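PDB 5CB8: probable adenylyl-sulfate kinase from Synechocystis sp., which catalyses the ATP-dependent 3'-phosphorylation of adenosine 5'-phosphosulfate to 3'-phosphoadenylyl sulfate, a step in the assimilation of sulfate. Local coordinates for residues B[39-44]-B[179-184]; B[167-172]-B[186-191]. One frame throughout, in Å; residues are numbered along the deposited sequence.

Contact 1: residues B[39-44]-B[179-184]. With SO4 (sulfate ion), chain H.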
ATOM      1  N   THR B  39       3.542   8.908  17.958  1.00 17.08           N
ATOM      2  CA  THR B  39       4.802   8.614  17.285  0.64 20.86           C
ATOM      3  C   THR B  39       5.873   8.100  18.257  1.00 21.86           C
ATOM      4  O   THR B  39       6.629   7.172  17.952  1.00 24.99           O
ATOM      5  CB  THR B  39       5.293   9.864  16.533  0.64 24.66           C
ATOM      6  OG1 THR B  39       4.480  10.053  15.366  0.64 25.57           O
ATOM      7  CG2 THR B  39       6.725   9.717  16.120  0.64 25.76           C
ATOM      8  N   THR B  40       5.931   8.720  19.433  1.00 20.82           N
ATOM      9  CA  THR B  40       6.901   8.336  20.456  1.00 24.61           C
ATOM     10  C   THR B  40       6.711   6.877  20.890  1.00 22.47           C
ATOM     11  O   THR B  40       7.685   6.119  21.025  1.00 24.51           O
ATOM     12  CB  THR B  40       6.804   9.268  21.678  1.00 28.99           C
ATOM     13  OG1 THR B  40       7.175  10.598  21.289  1.00 28.26           O
ATOM     14  CG2 THR B  40       7.726   8.803  22.793  1.00 27.38           C
ATOM     15  N   ILE B  41       5.455   6.490  21.095  1.00 20.26           N
ATOM     16  CA  ILE B  41       5.121   5.118  21.476  1.00 23.77           C
ATOM     17  C   ILE B  41       5.412   4.173  20.321  1.00 19.52           C
ATOM     18  O   ILE B  41       5.971   3.088  20.512  1.00 20.90           O
ATOM     19  CB  ILE B  41       3.634   4.986  21.884  1.00 18.64           C
ATOM     20  CG1 ILE B  41       3.381   5.706  23.216  1.00 19.98           C
ATOM     21  CG2 ILE B  41       3.235   3.507  22.012  1.00 18.61           C
ATOM     22  CD1 ILE B  41       1.903   5.771  23.621  1.00 20.99           C
ATOM     23  N   THR B  42       5.015   4.585  19.121  1.00 19.93           N
ATOM     24  CA  THR B  42       5.276   3.808  17.918  1.00 20.26           C
ATOM     25  C   THR B  42       6.754   3.469  17.794  1.00 24.73           C
ATOM     26  O   THR B  42       7.119   2.307  17.579  1.00 23.65           O
ATOM     27  CB  THR B  42       4.806   4.578  16.680  1.00 20.45           C
ATOM     28  OG1 THR B  42       3.388   4.761  16.773  1.00 19.18           O
ATOM     29  CG2 THR B  42       5.134   3.815  15.399  1.00 21.05           C
ATOM     30  N   HIS B  43       7.608   4.477  17.943  1.00 21.30           N
ATOM     31  CA  HIS B  43       9.040   4.273  17.747  1.00 27.64           C
ATOM     32  C   HIS B  43       9.623   3.371  18.825  1.00 26.56           C
ATOM     33  O   HIS B  43      10.453   2.507  18.540  1.00 26.33           O
ATOM     34  CB  HIS B  43       9.760   5.619  17.689  1.00 29.22           C
ATOM     35  CG  HIS B  43       9.465   6.402  16.446  1.00 40.29           C
ATOM     36  ND1 HIS B  43       9.772   7.740  16.318  1.00 45.81           N
ATOM     37  CD2 HIS B  43       8.898   6.030  15.272  1.00 34.95           C
ATOM     38  CE1 HIS B  43       9.408   8.160  15.118  1.00 41.98           C
ATOM     39  NE2 HIS B  43       8.873   7.143  14.464  1.00 38.91           N
ATOM     40  N   ALA B  44       9.172   3.554  20.063  1.00 28.21           N
ATOM     41  CA  ALA B  44       9.667   2.739  21.169  1.00 29.15           C
ATOM     42  C   ALA B  44       9.207   1.295  21.018  1.00 29.09           C
ATOM     43  O   ALA B  44       9.963   0.354  21.290  1.00 28.88           O
ATOM     44  CB  ALA B  44       9.208   3.314  22.505  1.00 26.66           C
ATOM     45  N   ASP B 179       7.505   3.578  29.067  1.00 29.49           N
ATOM     46  CA  ASP B 179       7.677   2.134  29.211  1.00 34.74           C
ATOM     47  C   ASP B 179       6.386   1.440  29.648  1.00 31.17           C
ATOM     48  O   ASP B 179       6.131   0.284  29.285  1.00 27.90           O
ATOM     49  CB  ASP B 179       8.794   1.825  30.214  1.00 41.35           C
ATOM     50  CG  ASP B 179      10.177   2.065  29.641  1.00 49.66           C
ATOM     51  OD1 ASP B 179      10.306   2.170  28.402  1.00 57.13           O
ATOM     52  OD2 ASP B 179      11.138   2.133  30.438  1.00 57.50           O
ATOM     53  N   GLU B 180       5.578   2.138  30.442  1.00 30.25           N
ATOM     54  CA  GLU B 180       4.296   1.591  30.868  1.00 28.06           C
ATOM     55  C   GLU B 180       3.342   1.498  29.675  1.00 25.87           C
ATOM     56  O   GLU B 180       2.658   0.484  29.496  1.00 22.41           O
ATOM     57  CB  GLU B 180       3.683   2.438  31.988  1.00 33.58           C
ATOM     58  CG  GLU B 180       2.456   1.806  32.634  1.00 42.80           C
ATOM     59  CD  GLU B 180       1.863   2.652  33.754  1.00 49.76           C
ATOM     60  OE1 GLU B 180       2.464   3.697  34.109  1.00 40.98           O
ATOM     61  OE2 GLU B 180       0.789   2.266  34.270  1.00 41.78           O
ATOM     62  N   SER B 181       3.313   2.539  28.847  1.00 22.80           N
ATOM     63  CA  SER B 181       2.442   2.528  27.677  1.00 22.53           C
ATOM     64  C   SER B 181       2.840   1.422  26.702  1.00 23.50           C
ATOM     65  O   SER B 181       1.994   0.633  26.269  1.00 20.24           O
ATOM     66  CB  SER B 181       2.451   3.890  26.976  1.00 24.19           C
ATOM     67  OG  SER B 181       2.073   4.916  27.877  1.00 26.05           O
ATOM     68  N   VAL B 182       4.124   1.370  26.352  1.00 21.74           N
ATOM     69  CA  VAL B 182       4.632   0.305  25.484  1.00 22.20           C
ATOM     70  C   VAL B 182       4.369  -1.062  26.111  1.00 23.92           C
ATOM     71  O   VAL B 182       3.946  -2.003  25.429  1.00 26.23           O
ATOM     72  CB  VAL B 182       6.154   0.462  25.229  1.00 26.47           C
ATOM     73  CG1 VAL B 182       6.694  -0.732  24.458  1.00 29.43           C
ATOM     74  CG2 VAL B 182       6.437   1.753  24.472  1.00 25.45           C
ATOM     75  N   GLY B 183       4.613  -1.167  27.416  1.00 25.99           N
ATOM     76  CA  GLY B 183       4.426  -2.421  28.126  1.00 26.28           C
ATOM     77  C   GLY B 183       3.020  -2.986  28.000  1.00 24.87           C
ATOM     78  O   GLY B 183       2.846  -4.198  27.858  1.00 25.75           O
ATOM     79  N   LYS B 184       2.013  -2.117  28.045  1.00 22.44           N
ATOM     80  CA  LYS B 184       0.625  -2.568  27.939  1.00 22.08           C
ATOM     81  C   LYS B 184       0.303  -3.093  26.543  1.00 20.63           C
ATOM     82  O   LYS B 184      -0.444  -4.063  26.397  1.00 24.75           O
ATOM     83  CB  LYS B 184      -0.360  -1.451  28.333  1.00 21.43           C
ATOM     84  CG  LYS B 184      -0.373  -1.141  29.836  1.00 27.20           C
ATOM     85  CD  LYS B 184      -1.551  -0.247  30.253  1.00 27.33           C
ATOM     86  CE  LYS B 184      -1.398   1.188  29.763  1.00 29.61           C
ATOM     87  NZ  LYS B 184      -2.411   2.101  30.393  1.00 24.30           N
TER
HETATM   88  S   SO4 H 302       1.567  12.491  18.148  1.00 18.60           S
HETATM   89  O1  SO4 H 302       2.403  11.585  17.384  1.00 20.15           O
HETATM   90  O2  SO4 H 302       2.324  13.052  19.265  1.00 20.90           O
HETATM   91  O3  SO4 H 302       0.413  11.746  18.673  1.00 17.63           O
HETATM   92  O4  SO4 H 302       1.077  13.601  17.312  1.00 16.34           O

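Contact 2: residues B[167-172]-B[186-191]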
ATOM      1  N   PRO B 167     -11.367   0.511  23.089  1.00 19.23           N
ATOM      2  CA  PRO B 167     -10.076   0.167  22.487  1.00 16.77           C
ATOM      3  C   PRO B 167      -9.516  -1.071  23.158  1.00 20.17           C
ATOM      4  O   PRO B 167      -9.926  -1.402  24.276  1.00 18.17           O
ATOM      5  CB  PRO B 167      -9.203   1.374  22.839  1.00 16.31           C
ATOM      6  CG  PRO B 167      -9.760   1.842  24.156  1.00 18.92           C
ATOM      7  CD  PRO B 167     -11.251   1.626  24.049  1.00 21.38           C
ATOM      8  N   ASP B 168      -8.592  -1.751  22.493  1.00 17.14           N
ATOM      9  CA  ASP B 168      -7.986  -2.938  23.082  1.00 19.08           C
ATOM     10  C   ASP B 168      -6.943  -2.570  24.130  1.00 19.96           C
ATOM     11  O   ASP B 168      -6.719  -3.306  25.089  1.00 20.07           O
ATOM     12  CB  ASP B 168      -7.365  -3.786  21.977  1.00 19.40           C
ATOM     13  CG  ASP B 168      -8.394  -4.243  20.968  1.00 21.40           C
ATOM     14  OD1 ASP B 168      -9.181  -5.146  21.306  1.00 21.14           O
ATOM     15  OD2 ASP B 168      -8.431  -3.680  19.858  1.00 18.72           O
ATOM     16  N   VAL B 169      -6.299  -1.424  23.927  1.00 18.55           N
ATOM     17  CA  VAL B 169      -5.339  -0.883  24.887  1.00 17.86           C
ATOM     18  C   VAL B 169      -5.551   0.621  24.933  1.00 19.56           C
ATOM     19  O   VAL B 169      -5.814   1.244  23.897  1.00 16.45           O
ATOM     20  CB  VAL B 169      -3.872  -1.182  24.460  1.00 20.96           C
ATOM     21  CG1 VAL B 169      -2.868  -0.564  25.442  1.00 18.13           C
ATOM     22  CG2 VAL B 169      -3.636  -2.686  24.353  1.00 18.60           C
ATOM     23  N   GLU B 170      -5.464   1.212  26.123  1.00 18.60           N
ATOM     24  CA  GLU B 170      -5.506   2.669  26.233  1.00 17.36           C
ATOM     25  C   GLU B 170      -4.250   3.151  26.943  1.00 17.74           C
ATOM     26  O   GLU B 170      -3.858   2.587  27.964  1.00 18.62           O
ATOM     27  CB  GLU B 170      -6.753   3.137  26.990  1.00 17.75           C
ATOM     28  CG  GLU B 170      -6.878   4.666  27.114  1.00 17.46           C
ATOM     29  CD  GLU B 170      -8.262   5.091  27.585  1.00 31.29           C
ATOM     30  OE1 GLU B 170      -8.411   6.233  28.066  1.00 23.01           O
ATOM     31  OE2 GLU B 170      -9.205   4.279  27.460  1.00 35.23           O
ATOM     32  N   CYS B 171      -3.623   4.188  26.394  1.00 17.60           N
ATOM     33  CA  CYS B 171      -2.415   4.756  26.977  1.00 19.54           C
ATOM     34  C   CYS B 171      -2.700   6.206  27.339  1.00 19.53           C
ATOM     35  O   CYS B 171      -2.860   7.054  26.452  1.00 19.72           O
ATOM     36  CB  CYS B 171      -1.260   4.680  25.974  1.00 22.16           C
ATOM     37  SG  CYS B 171      -0.887   2.997  25.396  1.00 21.13           S
ATOM     38  N   ARG B 172      -2.809   6.487  28.634  1.00 18.38           N
ATOM     39  CA  ARG B 172      -3.054   7.853  29.077  1.00 18.45           C
ATOM     40  C   ARG B 172      -1.704   8.518  29.290  1.00 21.17           C
ATOM     41  O   ARG B 172      -1.148   8.488  30.391  1.00 21.40           O
ATOM     42  CB  ARG B 172      -3.931   7.865  30.339  1.00 22.53           C
ATOM     43  CG  ARG B 172      -5.308   7.278  30.030  1.00 19.04           C
ATOM     44  CD  ARG B 172      -6.309   7.315  31.181  1.00 21.72           C
ATOM     45  NE  ARG B 172      -7.612   6.877  30.670  1.00 28.84           N
ATOM     46  CZ  ARG B 172      -8.733   6.809  31.378  1.00 32.07           C
ATOM     47  NH1 ARG B 172      -8.739   7.147  32.658  1.00 31.39           N
ATOM     48  NH2 ARG B 172      -9.853   6.397  30.796  1.00 29.15           N
ATOM     49  N   TRP B 186       2.568  -4.361  24.428  1.00 20.84           N
ATOM     50  CA  TRP B 186       3.332  -5.606  24.359  1.00 21.78           C
ATOM     51  C   TRP B 186       2.584  -6.740  25.045  1.00 22.38           C
ATOM     52  O   TRP B 186       2.489  -7.842  24.510  1.00 22.62           O
ATOM     53  CB  TRP B 186       4.706  -5.416  25.020  1.00 24.08           C
ATOM     54  CG  TRP B 186       5.654  -6.586  24.852  1.00 29.86           C
ATOM     55  CD1 TRP B 186       5.729  -7.711  25.626  1.00 33.46           C
ATOM     56  CD2 TRP B 186       6.671  -6.724  23.848  1.00 25.73           C
ATOM     57  NE1 TRP B 186       6.720  -8.544  25.156  1.00 34.22           N
ATOM     58  CE2 TRP B 186       7.313  -7.957  24.066  1.00 31.84           C
ATOM     59  CE3 TRP B 186       7.094  -5.920  22.785  1.00 30.11           C
ATOM     60  CZ2 TRP B 186       8.362  -8.405  23.258  1.00 36.87           C
ATOM     61  CZ3 TRP B 186       8.131  -6.369  21.985  1.00 33.83           C
ATOM     62  CH2 TRP B 186       8.753  -7.594  22.227  1.00 36.74           C
ATOM     63  N   GLN B 187       2.054  -6.471  26.237  1.00 27.38           N
ATOM     64  CA  GLN B 187       1.388  -7.514  27.008  1.00 27.74           C
ATOM     65  C   GLN B 187       0.112  -7.973  26.312  1.00 24.18           C
ATOM     66  O   GLN B 187      -0.242  -9.154  26.357  1.00 24.41           O
ATOM     67  CB  GLN B 187       1.082  -7.036  28.434  1.00 24.16           C
ATOM     68  CG  GLN B 187       0.576  -8.143  29.344  1.00 31.83           C
ATOM     69  CD  GLN B 187       1.579  -9.270  29.488  1.00 34.59           C
ATOM     70  OE1 GLN B 187       2.758  -9.036  29.764  1.00 35.10           O
ATOM     71  NE2 GLN B 187       1.120 -10.502  29.293  1.00 29.15           N
ATOM     72  N   LYS B 188      -0.576  -7.040  25.663  1.00 22.92           N
ATOM     73  CA  LYS B 188      -1.789  -7.379  24.925  1.00 24.83           C
ATOM     74  C   LYS B 188      -1.439  -8.286  23.743  1.00 27.68           C
ATOM     75  O   LYS B 188      -2.151  -9.258  23.450  1.00 22.12           O
ATOM     76  CB  LYS B 188      -2.496  -6.109  24.444  1.00 25.53           C
ATOM     77  CG  LYS B 188      -3.798  -6.367  23.687  1.00 21.07           C
ATOM     78  CD  LYS B 188      -4.822  -7.108  24.556  1.00 27.93           C
ATOM     79  CE  LYS B 188      -5.333  -6.231  25.688  1.00 32.83           C
ATOM     80  NZ  LYS B 188      -6.396  -6.897  26.508  1.00 40.25           N
ATOM     81  N   LEU B 189      -0.337  -7.966  23.068  1.00 22.85           N
ATOM     82  CA  LEU B 189       0.160  -8.808  21.977  1.00 21.87           C
ATOM     83  C   LEU B 189       0.512 -10.215  22.466  1.00 23.38           C
ATOM     84  O   LEU B 189       0.298 -11.206  21.757  1.00 25.07           O
ATOM     85  CB  LEU B 189       1.388  -8.169  21.338  1.00 22.98           C
ATOM     86  CG  LEU B 189       1.170  -6.908  20.510  1.00 23.13           C
ATOM     87  CD1 LEU B 189       2.519  -6.308  20.146  1.00 21.75           C
ATOM     88  CD2 LEU B 189       0.359  -7.221  19.258  1.00 22.72           C
ATOM     89  N   VAL B 190       1.059 -10.301  23.676  1.00 24.61           N
ATOM     90  CA  VAL B 190       1.373 -11.600  24.262  1.00 28.83           C
ATOM     91  C   VAL B 190       0.104 -12.361  24.619  1.00 32.80           C
ATOM     92  O   VAL B 190      -0.034 -13.550  24.286  1.00 29.78           O
ATOM     93  CB  VAL B 190       2.261 -11.464  25.514  1.00 25.63           C
ATOM     94  CG1 VAL B 190       2.332 -12.790  26.267  1.00 28.72           C
ATOM     95  CG2 VAL B 190       3.657 -11.001  25.125  1.00 26.42           C
ATOM     96  N   ASP B 191      -0.821 -11.681  25.300  1.00 27.64           N
ATOM     97  CA  ASP B 191      -2.054 -12.322  25.753  1.00 31.56           C
ATOM     98  C   ASP B 191      -2.819 -12.924  24.585  1.00 30.51           C
ATOM     99  O   ASP B 191      -3.336 -14.034  24.682  1.00 31.47           O
ATOM    100  CB  ASP B 191      -2.962 -11.326  26.481  1.00 30.38           C
ATOM    101  CG  ASP B 191      -2.372 -10.839  27.788  1.00 38.50           C
ATOM    102  OD1 ASP B 191      -1.389 -11.448  28.268  1.00 34.57           O
ATOM    103  OD2 ASP B 191      -2.902  -9.843  28.337  1.00 36.60           O
TER
HETATM  104  O   HOH W   1      -6.535  -4.163  28.061  1.00 41.45           O
HETATM  105  O   HOH W   2      -8.862  -5.132  25.979  1.00 45.82           O

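Contact 1: residues B[39-44]-B[179-184]
I41 and A44 pack on S181 and V182 in a small, buried, apolar helix-helix contact. It joins the P-loop helix 38-50 to the C-terminal helix 178-191. The axes of the two short segments pass 9.7 Å apart and cross at -63°. No hydrogen bond spans the contact. V182 reaches the other helix with CG2, which meets A44 CB at 3.7 Å. The same methyl lies 4.4 Å from I41 CG2, so it sits against both I41 and A44. I41 uses its other branch for S181. Its CG1 is anti to the carbonyl carbon (chi1 -70°) and the chain then runs extended. This carries I41 CD1 to 3.9 Å from S181 CB. S181 thus offers carbon to the contact, while its OG is hydrogen-bonded to E176. T39, at the start of 39-44, lies beyond the packed residues and belongs to the P-loop. Its backbone N donates to O1 of a bound sulfate at 3.0 Å and 162°. K38 NZ and the amides of G35 and G37 also hold this ion, consistent with a nucleotide phosphate site. I41 also touches L178 and I185 of helix 178-191, L30 of the central strand 26-31 and C171 of the edge strand 169-171. I41 thus lies between helix 178-191 and these two strands of the parallel sheet.

Contact 2: residues B[167-172]-B[186-191]
K188 starts with CG anti to its backbone N (chi1 -179°), then bends twice, at chi2 60° and chi3 69°. These bends curl the lysine chain around a methyl of V169 and bring CE over to the carbonyl of D168. V169 has CG1 anti to its own backbone N, which leaves CG2 to face K188, while CG1 packs on K184 of the same helix. V169 CG2 lies 3.6 Å from K188 CB and 3.7 Å from K188 CG, so the methyl rests on the base of the lysine. The two side chains run past each other in opposite directions. Farther out, K188 CE comes to 3.3 Å from D168 O. The ammonium group is linked to this carbonyl through water. Two waters each accept from K188 NZ, both at 3.1 Å, and each donates to D168 O, at 3.1 and 3.0 Å. The D168 carboxylate is turned elsewhere: OD2 accepts from the backbone N of E124, on strand 122-127. Backbone bonds from V169 to E124 and F126 hold the edge strand to the same neighbour. Within the strand segment, R172 forms a salt bridge with E170 OE1, which has N128 ND2 as a further donor. The contact is part apolar, part polar. K188 CB and CG lie against the CG2 methyl of V169, and the ammonium group is bound by two waters. Its positive charge probably polarises the D168 carbonyl through these waters.

In the fold
The centres of contacts 1 and 2 are 10 Å apart, on the same side of the chain's centre. Both use helix 178-191: contact 1 its first half, contact 2 its last turns. Along the chain the segments alternate, in the order 39-44, 167-172, 179-184, 186-191. The C-terminal helix therefore follows the edge strand 169-171 and packs on both that strand and the P-loop helix 38-50. The contacts also touch directly. K184 NZ is hydrogen-bonded to E170 O, and C171 packs against S181 and I41. Together they tie strand 169-171, an outermost strand of the parallel sheet (order 2-3-1-4-5), and the helix that follows it to the helix that begins at the phosphate-binding loop.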